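Side-chain contacts in nuclear hormone receptor FTZ-F1 (Drosophila melanogaster, PDB 2XHS), which probably regulates transcription as an NR5A-class nuclear receptor whose ligand-binding domain binds a peptide of Fushi tarazu: residues S12-I15 / R16-Q20; D24-W27 / Q28-F32; L34-K37 / Q38-Q42; Q232-L235 / M236-H240. All blocks are in the same frame, centred on the assembly; numbering follows the deposited sequence.

Interaction 1: residues S12-I15 / R16-Q20; sequences SPMI and REFVQ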
loop_
_atom_site.group_PDB
_atom_site.type_symbol
_atom_site.label_atom_id
_atom_site.label_comp_id
_atom_site.label_asym_id
_atom_site.label_seq_id
_atom_site.Cartn_x
_atom_site.Cartn_y
_atom_site.Cartn_z
ATOM N N SER A 12 1.957 4.936 -22.014
ATOM C CA SER A 12 2.946 5.962 -21.855
ATOM C C SER A 12 4.139 5.414 -21.186
ATOM O O SER A 12 4.081 4.449 -20.503
ATOM C CB SER A 12 2.409 7.091 -21.019
ATOM O OG SER A 12 1.244 6.686 -20.376
ATOM N N PRO A 13 5.243 6.056 -21.425
ATOM C CA PRO A 13 6.507 5.688 -20.852
ATOM C C PRO A 13 6.492 5.848 -19.372
ATOM O O PRO A 13 7.139 5.108 -18.680
ATOM C CB PRO A 13 7.422 6.712 -21.447
ATOM C CG PRO A 13 6.852 7.008 -22.682
ATOM C CD PRO A 13 5.425 6.903 -22.591
HETATM N N MSE A 14 5.783 6.849 -18.898
HETATM C CA MSE A 14 5.789 7.167 -17.504
HETATM C C MSE A 14 5.241 6.022 -16.765
HETATM O O MSE A 14 5.771 5.598 -15.780
HETATM C CB MSE A 14 4.866 8.340 -17.278
HETATM C CG MSE A 14 5.243 9.232 -16.135
HETATM SE SE MSE A 14 3.756 10.244 -15.593
HETATM C CE MSE A 14 4.662 11.565 -14.617
ATOM N N ILE A 15 4.135 5.536 -17.257
ATOM C CA ILE A 15 3.490 4.398 -16.687
ATOM C C ILE A 15 4.295 3.145 -16.772
ATOM O O ILE A 15 4.265 2.325 -15.902
ATOM C CB ILE A 15 2.206 4.173 -17.320
ATOM C CG1 ILE A 15 1.238 5.221 -16.828
ATOM C CG2 ILE A 15 1.720 2.857 -16.933
ATOM C CD1 ILE A 15 -0.089 5.071 -17.358
ATOM N N ARG A 16 5.007 2.977 -17.850
ATOM C CA ARG A 16 5.806 1.820 -17.982
ATOM C C ARG A 16 6.821 1.885 -16.911
ATOM O O ARG A 16 7.162 0.897 -16.334
ATOM C CB ARG A 16 6.514 1.837 -19.293
ATOM C CG ARG A 16 5.707 1.462 -20.443
ATOM C CD ARG A 16 6.595 1.094 -21.589
ATOM N NE ARG A 16 6.166 1.753 -22.793
ATOM C CZ ARG A 16 6.829 2.742 -23.349
ATOM N NH1 ARG A 16 7.967 3.141 -22.847
ATOM N NH2 ARG A 16 6.370 3.314 -24.424
ATOM N N GLU A 17 7.350 3.064 -16.685
ATOM C CA GLU A 17 8.367 3.283 -15.683
ATOM C C GLU A 17 7.891 3.037 -14.291
ATOM O O GLU A 17 8.627 2.604 -13.462
ATOM C CB GLU A 17 8.919 4.677 -15.795
ATOM C CG GLU A 17 9.544 4.941 -17.121
ATOM C CD GLU A 17 9.986 6.364 -17.291
ATOM O OE1 GLU A 17 10.042 7.088 -16.291
ATOM O OE2 GLU A 17 10.269 6.762 -18.428
ATOM N N PHE A 18 6.657 3.384 -14.030
ATOM C CA PHE A 18 6.046 3.109 -12.778
ATOM C C PHE A 18 5.911 1.641 -12.567
ATOM O O PHE A 18 6.112 1.142 -11.510
ATOM C CB PHE A 18 4.677 3.709 -12.777
ATOM C CG PHE A 18 4.676 5.174 -12.706
ATOM C CD1 PHE A 18 5.777 5.848 -12.309
ATOM C CD2 PHE A 18 3.569 5.882 -13.028
ATOM C CE1 PHE A 18 5.764 7.187 -12.231
ATOM C CE2 PHE A 18 3.571 7.221 -12.951
ATOM C CZ PHE A 18 4.662 7.869 -12.554
ATOM N N VAL A 19 5.534 0.929 -13.583
ATOM C CA VAL A 19 5.365 -0.473 -13.382
ATOM C C VAL A 19 6.686 -1.138 -13.184
ATOM O O VAL A 19 6.764 -2.257 -12.785
ATOM C CB VAL A 19 4.662 -1.106 -14.505
ATOM C CG1 VAL A 19 4.790 -2.543 -14.349
ATOM C CG2 VAL A 19 3.239 -0.747 -14.449
ATOM N N GLN A 20 7.728 -0.432 -13.532
ATOM C CA GLN A 20 9.080 -0.880 -13.377
ATOM C C GLN A 20 9.462 -1.016 -11.948
ATOM O O GLN A 20 10.246 -1.843 -11.574
ATOM C CB GLN A 20 9.996 0.128 -14.008
ATOM C CG GLN A 20 10.364 -0.215 -15.387
ATOM C CD GLN A 20 10.666 -1.647 -15.501
ATOM O OE1 GLN A 20 11.258 -2.221 -14.619
ATOM N NE2 GLN A 20 10.264 -2.249 -16.587
#
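One face of the Phe-18 ring carries the carbonyl oxygen of Met-14, displaced toward the rim, with Met-14 O 3.3 Å from Phe-18 CG. Ile-15 CA reaches the same ring obliquely. Within the helix turn, the side chain of Met-14, a selenomethionine, also meets the ring: its CG is 3.9 Å from Phe-18 CZ, and its SE lies 4.0 Å from that same Phe-18 CZ. The line from selenium to the ring centroid is tilted 56° from the ring normal, which identifies an oblique Met-aromatic contact. The two side chains run alongside each other in the same direction, as expected of residues four apart on a helix. The second flat group, the guanidinium of Arg-16, has Pro-13 CA over one face, 3.5 Å from Arg-16 NH1, and Ser-12 O farther off on that face. Arg-16 CG lies beside its own backbone N (chi1 -78°), and a bend at chi3 brings the guanidinium over Pro-13. Backbone bonds fix the spacing: Phe-18 N donates to Met-14 O at 3.0 Å and Arg-16 N to Ser-12 O at 3.2 Å. Beyond the helix, Phe-18 meets the Phe-156 ring, and Ile-15 rests on Cys-153, both on helix 148-159. The chemistry is thus amphipathic: Phe-18 and Ile-15 are buried against helix 148-159, Met-14 is partly covered, and the exposed Arg-16 keeps its charge at the surface.

Interaction 2: residues D24-W27 / Q28-F32; sequences DREW and QTQLF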
loop_
_atom_site.group_PDB
_atom_site.type_symbol
_atom_site.label_atom_id
_atom_site.label_comp_id
_atom_site.label_asym_id
_atom_site.label_seq_id
_atom_site.Cartn_x
_atom_site.Cartn_y
_atom_site.Cartn_z
ATOM N N ASP A 24 6.501 -7.519 -7.628
ATOM C CA ASP A 24 5.524 -8.253 -6.882
ATOM C C ASP A 24 6.203 -9.433 -6.284
ATOM O O ASP A 24 5.889 -9.854 -5.207
ATOM C CB ASP A 24 4.386 -8.745 -7.767
ATOM C CG ASP A 24 3.384 -7.700 -8.051
ATOM O OD1 ASP A 24 3.411 -6.674 -7.392
ATOM O OD2 ASP A 24 2.551 -7.909 -8.920
ATOM N N ARG A 25 7.134 -10.001 -7.004
ATOM C CA ARG A 25 7.745 -11.210 -6.528
ATOM C C ARG A 25 8.464 -11.026 -5.228
ATOM O O ARG A 25 8.417 -11.871 -4.361
ATOM C CB ARG A 25 8.694 -11.748 -7.571
ATOM C CG ARG A 25 8.046 -12.740 -8.492
ATOM C CD ARG A 25 9.066 -13.622 -9.148
ATOM N NE ARG A 25 8.772 -13.763 -10.561
ATOM C CZ ARG A 25 9.588 -13.380 -11.528
ATOM N NH1 ARG A 25 10.767 -12.874 -11.232
ATOM N NH2 ARG A 25 9.237 -13.529 -12.790
ATOM N N GLU A 26 9.159 -9.925 -5.119
ATOM C CA GLU A 26 9.905 -9.645 -3.941
ATOM C C GLU A 26 8.966 -9.507 -2.783
ATOM O O GLU A 26 9.259 -9.913 -1.686
ATOM C CB GLU A 26 10.670 -8.373 -4.133
ATOM C CG GLU A 26 11.871 -8.271 -3.304
ATOM C CD GLU A 26 12.641 -7.059 -3.656
ATOM O OE1 GLU A 26 12.332 -6.466 -4.696
ATOM O OE2 GLU A 26 13.566 -6.693 -2.912
ATOM N N TRP A 27 7.828 -8.906 -3.028
ATOM C CA TRP A 27 6.885 -8.715 -1.973
ATOM C C TRP A 27 6.376 -9.988 -1.406
ATOM O O TRP A 27 6.332 -10.147 -0.231
ATOM C CB TRP A 27 5.701 -7.988 -2.538
ATOM C CG TRP A 27 4.802 -7.456 -1.535
ATOM C CD1 TRP A 27 4.895 -6.268 -0.935
ATOM C CD2 TRP A 27 3.643 -8.079 -1.015
ATOM N NE1 TRP A 27 3.876 -6.095 -0.067
ATOM C CE2 TRP A 27 3.086 -7.202 -0.103
ATOM C CE3 TRP A 27 3.021 -9.294 -1.238
ATOM C CZ2 TRP A 27 1.949 -7.493 0.584
ATOM C CZ3 TRP A 27 1.913 -9.581 -0.551
ATOM C CH2 TRP A 27 1.376 -8.691 0.344
ATOM N N GLN A 28 5.916 -10.883 -2.242
ATOM C CA GLN A 28 5.470 -12.166 -1.769
ATOM C C GLN A 28 6.617 -12.948 -1.198
ATOM O O GLN A 28 6.459 -13.679 -0.263
ATOM C CB GLN A 28 4.747 -12.950 -2.860
ATOM C CG GLN A 28 4.555 -14.422 -2.541
ATOM C CD GLN A 28 3.403 -15.047 -3.273
ATOM O OE1 GLN A 28 3.462 -16.199 -3.687
ATOM N NE2 GLN A 28 2.338 -14.293 -3.428
ATOM N N THR A 29 7.782 -12.831 -1.790
ATOM C CA THR A 29 8.885 -13.579 -1.270
ATOM C C THR A 29 9.217 -13.134 0.107
ATOM O O THR A 29 9.415 -13.923 0.989
ATOM C CB THR A 29 10.103 -13.350 -2.080
ATOM O OG1 THR A 29 9.805 -13.632 -3.433
ATOM C CG2 THR A 29 11.139 -14.269 -1.657
ATOM N N GLN A 30 9.290 -11.840 0.278
ATOM C CA GLN A 30 9.626 -11.289 1.542
ATOM C C GLN A 30 8.598 -11.692 2.520
ATOM O O GLN A 30 8.887 -11.858 3.661
ATOM C CB GLN A 30 9.621 -9.788 1.461
ATOM C CG GLN A 30 10.960 -9.165 1.354
ATOM C CD GLN A 30 10.833 -7.709 1.137
ATOM O OE1 GLN A 30 9.783 -7.142 1.374
ATOM N NE2 GLN A 30 11.885 -7.088 0.662
ATOM N N LEU A 31 7.366 -11.774 2.098
ATOM C CA LEU A 31 6.337 -12.069 3.042
ATOM C C LEU A 31 6.406 -13.429 3.650
ATOM O O LEU A 31 6.356 -13.569 4.834
ATOM C CB LEU A 31 4.999 -11.903 2.361
ATOM C CG LEU A 31 3.861 -11.980 3.336
ATOM C CD1 LEU A 31 2.629 -12.266 2.627
ATOM C CD2 LEU A 31 4.200 -13.094 4.197
ATOM N N PHE A 32 6.446 -14.444 2.826
ATOM C CA PHE A 32 6.521 -15.791 3.317
ATOM C C PHE A 32 7.841 -16.095 3.962
ATOM O O PHE A 32 7.945 -16.944 4.801
ATOM C CB PHE A 32 6.098 -16.763 2.245
ATOM C CG PHE A 32 4.672 -16.623 1.877
ATOM C CD1 PHE A 32 3.702 -17.192 2.623
ATOM C CD2 PHE A 32 4.305 -15.898 0.812
ATOM C CE1 PHE A 32 2.423 -17.055 2.298
ATOM C CE2 PHE A 32 3.015 -15.772 0.501
ATOM C CZ PHE A 32 2.084 -16.345 1.247
#
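Trp-27 meets Gln-28 and Leu-31, on the following turn of its helix, through one side of the indole. From CB, which adjoins the next peptide group, CG leaves anti to the backbone N (chi1 -167°). Trp-27 CG is 3.7 Å and Trp-27 CD2 3.8 Å from Gln-28 N, and the next atom, Trp-27 CE3, is closer to it at 3.5 Å. One atom farther on, Trp-27 CZ3 touches Leu-31 CD1 at 4.2 Å, an oblique apolar contact. Outside the segment, the Trp-27 ring stacks on His-99, and Asp-24 touches His-98 and His-99. Helix 24-39 is therefore fastened along one side to helix 77-102, consistent with the extra helical layer that this helix adds to the ligand-binding domain in NR5A receptors. Elsewhere on the helix Glu-26 and Gln-30 extend side by side in the same direction. Their carboxylate and amide planes are 68° apart, and Glu-26 OE2 stands 4.0 Å from Gln-30 NE2, a loose approach. Regular helical bonding holds the residues in step: Leu-31 N donates to Trp-27 O at 3.0 Å, and Gln-28 N to Asp-24 O at 3.1 Å. The carbonyl of Arg-25 receives Thr-29 N at 2.8 Å; the Thr-29 hydroxyl also donates to this oxygen, but its modelled separation is doubtfully short.

Interaction 3: residues L34-K37 / Q38-Q42; sequences LLQK and QTYNQ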
loop_
_atom_site.group_PDB
_atom_site.type_symbol
_atom_site.label_atom_id
_atom_site.label_comp_id
_atom_site.label_asym_id
_atom_site.label_seq_id
_atom_site.Cartn_x
_atom_site.Cartn_y
_atom_site.Cartn_z
ATOM N N LEU A 34 9.593 -14.115 5.952
ATOM C CA LEU A 34 9.492 -13.687 7.319
ATOM C C LEU A 34 8.588 -14.633 8.038
ATOM O O LEU A 34 8.870 -15.078 9.113
ATOM C CB LEU A 34 8.920 -12.287 7.349
ATOM C CG LEU A 34 8.797 -11.451 8.603
ATOM C CD1 LEU A 34 8.761 -10.066 8.207
ATOM C CD2 LEU A 34 7.530 -11.764 9.214
ATOM N N LEU A 35 7.494 -14.985 7.414
ATOM C CA LEU A 35 6.551 -15.842 8.074
ATOM C C LEU A 35 7.183 -17.156 8.387
ATOM O O LEU A 35 6.938 -17.715 9.413
ATOM C CB LEU A 35 5.349 -16.091 7.192
ATOM C CG LEU A 35 4.151 -15.178 7.135
ATOM C CD1 LEU A 35 3.237 -15.758 6.164
ATOM C CD2 LEU A 35 3.490 -15.122 8.424
ATOM N N GLN A 36 7.960 -17.699 7.478
ATOM C CA GLN A 36 8.631 -18.935 7.788
ATOM C C GLN A 36 9.646 -18.749 8.856
ATOM O O GLN A 36 9.686 -19.458 9.804
ATOM C CB GLN A 36 9.341 -19.448 6.560
ATOM C CG GLN A 36 10.236 -20.603 6.824
ATOM C CD GLN A 36 9.483 -21.821 7.245
ATOM O OE1 GLN A 36 8.272 -21.803 7.344
ATOM N NE2 GLN A 36 10.197 -22.885 7.504
ATOM N N LYS A 37 10.465 -17.748 8.729
ATOM C CA LYS A 37 11.495 -17.563 9.709
ATOM C C LYS A 37 10.931 -17.323 11.070
ATOM O O LYS A 37 11.483 -17.750 12.047
ATOM C CB LYS A 37 12.390 -16.421 9.323
ATOM C CG LYS A 37 13.235 -15.967 10.425
ATOM C CD LYS A 37 14.294 -15.057 9.934
ATOM C CE LYS A 37 15.139 -14.593 11.062
ATOM N NZ LYS A 37 16.155 -13.657 10.575
ATOM N N GLN A 38 9.844 -16.601 11.151
ATOM C CA GLN A 38 9.299 -16.304 12.443
ATOM C C GLN A 38 8.636 -17.457 13.104
ATOM O O GLN A 38 8.359 -17.408 14.263
ATOM C CB GLN A 38 8.344 -15.130 12.386
ATOM C CG GLN A 38 8.992 -13.811 12.095
ATOM C CD GLN A 38 10.106 -13.483 13.015
ATOM O OE1 GLN A 38 9.884 -13.168 14.156
ATOM N NE2 GLN A 38 11.310 -13.521 12.517
ATOM N N THR A 39 8.309 -18.483 12.362
ATOM C CA THR A 39 7.525 -19.523 12.954
ATOM C C THR A 39 8.142 -20.894 13.044
ATOM O O THR A 39 7.727 -21.697 13.843
ATOM C CB THR A 39 6.251 -19.622 12.194
ATOM O OG1 THR A 39 6.564 -19.907 10.837
ATOM C CG2 THR A 39 5.568 -18.329 12.222
ATOM N N TYR A 40 9.112 -21.199 12.218
ATOM C CA TYR A 40 9.636 -22.543 12.272
ATOM C C TYR A 40 10.314 -22.803 13.592
ATOM O O TYR A 40 10.919 -21.929 14.178
ATOM C CB TYR A 40 10.566 -22.826 11.112
ATOM C CG TYR A 40 12.017 -22.786 11.447
ATOM C CD1 TYR A 40 12.673 -21.595 11.615
ATOM C CD2 TYR A 40 12.738 -23.947 11.568
ATOM C CE1 TYR A 40 13.997 -21.560 11.911
ATOM C CE2 TYR A 40 14.067 -23.926 11.868
ATOM C CZ TYR A 40 14.697 -22.728 12.037
ATOM O OH TYR A 40 16.035 -22.709 12.339
ATOM N N ASN A 41 10.164 -24.014 14.084
ATOM C CA ASN A 41 10.735 -24.368 15.353
ATOM C C ASN A 41 10.212 -23.536 16.493
ATOM O O ASN A 41 10.934 -23.267 17.422
ATOM C CB ASN A 41 12.254 -24.247 15.310
ATOM C CG ASN A 41 12.930 -25.524 14.859
ATOM O OD1 ASN A 41 12.769 -26.567 15.473
ATOM N ND2 ASN A 41 13.701 -25.439 13.797
ATOM N N GLN A 42 8.978 -23.096 16.419
ATOM C CA GLN A 42 8.418 -22.361 17.524
ATOM C C GLN A 42 7.105 -22.970 17.880
ATOM O O GLN A 42 6.291 -23.155 17.039
ATOM C CB GLN A 42 8.229 -20.921 17.130
ATOM C CG GLN A 42 9.495 -20.157 17.117
ATOM C CD GLN A 42 9.791 -19.605 18.449
ATOM O OE1 GLN A 42 8.887 -19.305 19.205
ATOM N NE2 GLN A 42 11.058 -19.431 18.750
#
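Gln-36 O is gripped by two backbone donors: Tyr-40 N at 3.0 Å, nearly in line with the carbonyl, and Thr-39 N at 3.1 Å, which stands above the carbonyl plane, 62° out of it. The preceding carbonyl is shared as well. Leu-35 O accepts the Thr-39 hydroxyl, with Thr-39 OG1 at 2.6 Å, and only weakly the amide of the same residue. That hydroxyl bond depends on the Thr-39 torsion (chi1 59°), which sets OG1 between the backbone N and the carbonyl carbon and turns it back toward the previous turn. The long side chains pack over this frame. Gln-36 bends at chi2, bringing Gln-36 NE2 to 3.6 Å from Tyr-40 CB, while its amide plane lies 25° from the plane of the phenol ring. At the edge of that ring are two carbonyl oxygens, Lys-37 O being 4.0 Å from Tyr-40 CD1. Gln-38 CG leans on Leu-34 CD2 at 3.8 Å, and Gln-38 NE2 is the same 3.8 Å from Lys-37 CG. The polar end of Gln-38 is committed elsewhere, its OE1 bonding Lys-53 NZ on helix 47-67, the helix whose Leu-50 also touches Leu-34 and Leu-35. The pairing of a four-residue with a three-residue bond on one carbonyl, followed by a type II beta turn from Thr-39 to Gln-42, marks a helix unwinding at its C-terminal end, here that of helix 24-39.

Interaction 4: residues Q232-L235 / M236-H240; sequences QTLL and MEMLH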
loop_
_atom_site.group_PDB
_atom_site.type_symbol
_atom_site.label_atom_id
_atom_site.label_comp_id
_atom_site.label_asym_id
_atom_site.label_seq_id
_atom_site.Cartn_x
_atom_site.Cartn_y
_atom_site.Cartn_z
ATOM N N GLN A 232 9.259 -0.270 19.659
ATOM C CA GLN A 232 10.431 0.275 19.030
ATOM C C GLN A 232 10.422 0.271 17.549
ATOM O O GLN A 232 11.339 0.746 16.939
ATOM C CB GLN A 232 11.619 -0.525 19.470
ATOM C CG GLN A 232 11.363 -1.239 20.734
ATOM C CD GLN A 232 11.101 -2.681 20.536
ATOM O OE1 GLN A 232 11.813 -3.335 19.828
ATOM N NE2 GLN A 232 10.095 -3.189 21.174
ATOM N N THR A 233 9.380 -0.283 16.982
ATOM C CA THR A 233 9.235 -0.466 15.564
ATOM C C THR A 233 8.870 0.750 14.784
ATOM O O THR A 233 8.362 1.691 15.305
ATOM C CB THR A 233 8.157 -1.427 15.309
ATOM O OG1 THR A 233 6.936 -0.804 15.636
ATOM C CG2 THR A 233 8.315 -2.572 16.189
ATOM N N LEU A 234 9.145 0.697 13.501
ATOM C CA LEU A 234 8.788 1.724 12.570
ATOM C C LEU A 234 7.293 1.830 12.502
ATOM O O LEU A 234 6.732 2.872 12.318
ATOM C CB LEU A 234 9.352 1.373 11.226
ATOM C CG LEU A 234 9.023 2.297 10.090
ATOM C CD1 LEU A 234 9.548 3.651 10.410
ATOM C CD2 LEU A 234 9.643 1.772 8.876
ATOM N N LEU A 235 6.645 0.708 12.668
ATOM C CA LEU A 235 5.230 0.674 12.615
ATOM C C LEU A 235 4.638 1.533 13.702
ATOM O O LEU A 235 3.706 2.240 13.474
ATOM C CB LEU A 235 4.786 -0.764 12.778
ATOM C CG LEU A 235 3.353 -1.007 12.407
ATOM C CD1 LEU A 235 2.843 -2.066 13.226
ATOM C CD2 LEU A 235 2.642 0.250 12.694
HETATM N N MSE A 236 5.169 1.452 14.899
HETATM C CA MSE A 236 4.733 2.295 15.975
HETATM C C MSE A 236 5.077 3.734 15.697
HETATM O O MSE A 236 4.330 4.622 15.967
HETATM C CB MSE A 236 5.371 1.832 17.265
HETATM C CG MSE A 236 5.063 2.647 18.475
HETATM SE SE MSE A 236 3.400 2.356 19.113
HETATM C CE MSE A 236 2.435 3.583 18.221
ATOM N N GLU A 237 6.235 3.975 15.154
ATOM C CA GLU A 237 6.621 5.328 14.912
ATOM C C GLU A 237 5.676 5.955 13.959
ATOM O O GLU A 237 5.291 7.077 14.118
ATOM C CB GLU A 237 7.993 5.336 14.310
ATOM C CG GLU A 237 8.391 6.615 13.698
ATOM C CD GLU A 237 9.828 6.615 13.322
ATOM O OE1 GLU A 237 10.623 6.118 14.098
ATOM O OE2 GLU A 237 10.164 7.119 12.261
HETATM N N MSE A 238 5.326 5.218 12.938
HETATM C CA MSE A 238 4.395 5.669 11.948
HETATM C C MSE A 238 3.038 5.849 12.567
HETATM O O MSE A 238 2.328 6.772 12.283
HETATM C CB MSE A 238 4.357 4.647 10.826
HETATM C CG MSE A 238 4.350 5.225 9.450
HETATM SE SE MSE A 238 5.869 6.197 9.051
HETATM C CE MSE A 238 7.059 4.926 9.694
ATOM N N LEU A 239 2.663 4.929 13.413
ATOM C CA LEU A 239 1.390 5.003 14.052
ATOM C C LEU A 239 1.319 6.210 14.925
ATOM O O LEU A 239 0.316 6.840 15.048
ATOM C CB LEU A 239 1.228 3.774 14.887
ATOM C CG LEU A 239 -0.009 2.936 14.727
ATOM C CD1 LEU A 239 -0.541 3.061 13.381
ATOM C CD2 LEU A 239 0.417 1.581 14.952
ATOM N N HIS A 240 2.416 6.478 15.579
ATOM C CA HIS A 240 2.576 7.551 16.533
ATOM C C HIS A 240 2.496 8.956 16.022
ATOM O O HIS A 240 2.110 9.860 16.712
ATOM C CB HIS A 240 3.912 7.382 17.216
ATOM C CG HIS A 240 4.091 8.241 18.418
ATOM N ND1 HIS A 240 5.313 8.736 18.797
ATOM C CD2 HIS A 240 3.206 8.692 19.329
ATOM C CE1 HIS A 240 5.172 9.445 19.897
ATOM N NE2 HIS A 240 3.903 9.438 20.234
#
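Thr-233 caps the helix that begins after it, its OG1 accepting from Met-236 N at 3.0 Å with an N-H...O angle of 164°. The cap is set by the threonine torsion (chi1 71°), which places OG1 between the backbone N and the carbonyl carbon. Met-236, a selenomethionine, sends CG anti to its backbone N, then bends at chi2 and chi3; its CB lies 3.5 Å from Thr-233 OG1, and the two side chains cross at about a right angle. Glu-237 behaves differently: CG again leaves anti to the backbone N (chi1 165°), but the chain stays extended, carrying the carboxylate past Leu-234, with Glu-237 OE2 4.0 Å from Leu-234 CD1. Its main polar partner is the bound peptide, whose backbone bonds to OE2. This is consistent with the acidic half of the nuclear-receptor charge clamp, in which a glutamate of the short C-terminal AF-2 helix holds an end of a coregulator helix. Selenomethionine Met-238 is bent at chi2 and chi3 and runs alongside Leu-234, though the modelled closeness of their ends is doubtful; it also packs on an apolar side chain of the peptide. On the inner side Leu-235 and Leu-239 point the same way, CD2 of Leu-235 and CD2 of Leu-239 being 3.4 Å apart. Asp-56 OD1, on helix 47-67, accepts from Leu-235 N, while Leu-239 rests on His-224 and Trp-88.

In the fold
The four contacts follow one another in series along the chain. Interaction 1 lies on helix 13-20, interactions 2 and 3 on helix 24-39, and interaction 4 on helix 234-240. The centres of interactions 2 and 3 are about 15 Å apart on the same side of the chain's centre, the first near the start of their helix and the second at its end. Interactions 1 and 4 lie on opposite sides of that centre, about 31 Å apart between centres. Helix 47-67 provides a common neighbour, touched by both interaction 3 and interaction 4. The first three thus belong to the helical framework, whereas the last reaches the bound peptide, consistent with a part for the C-terminal helix in coregulator binding.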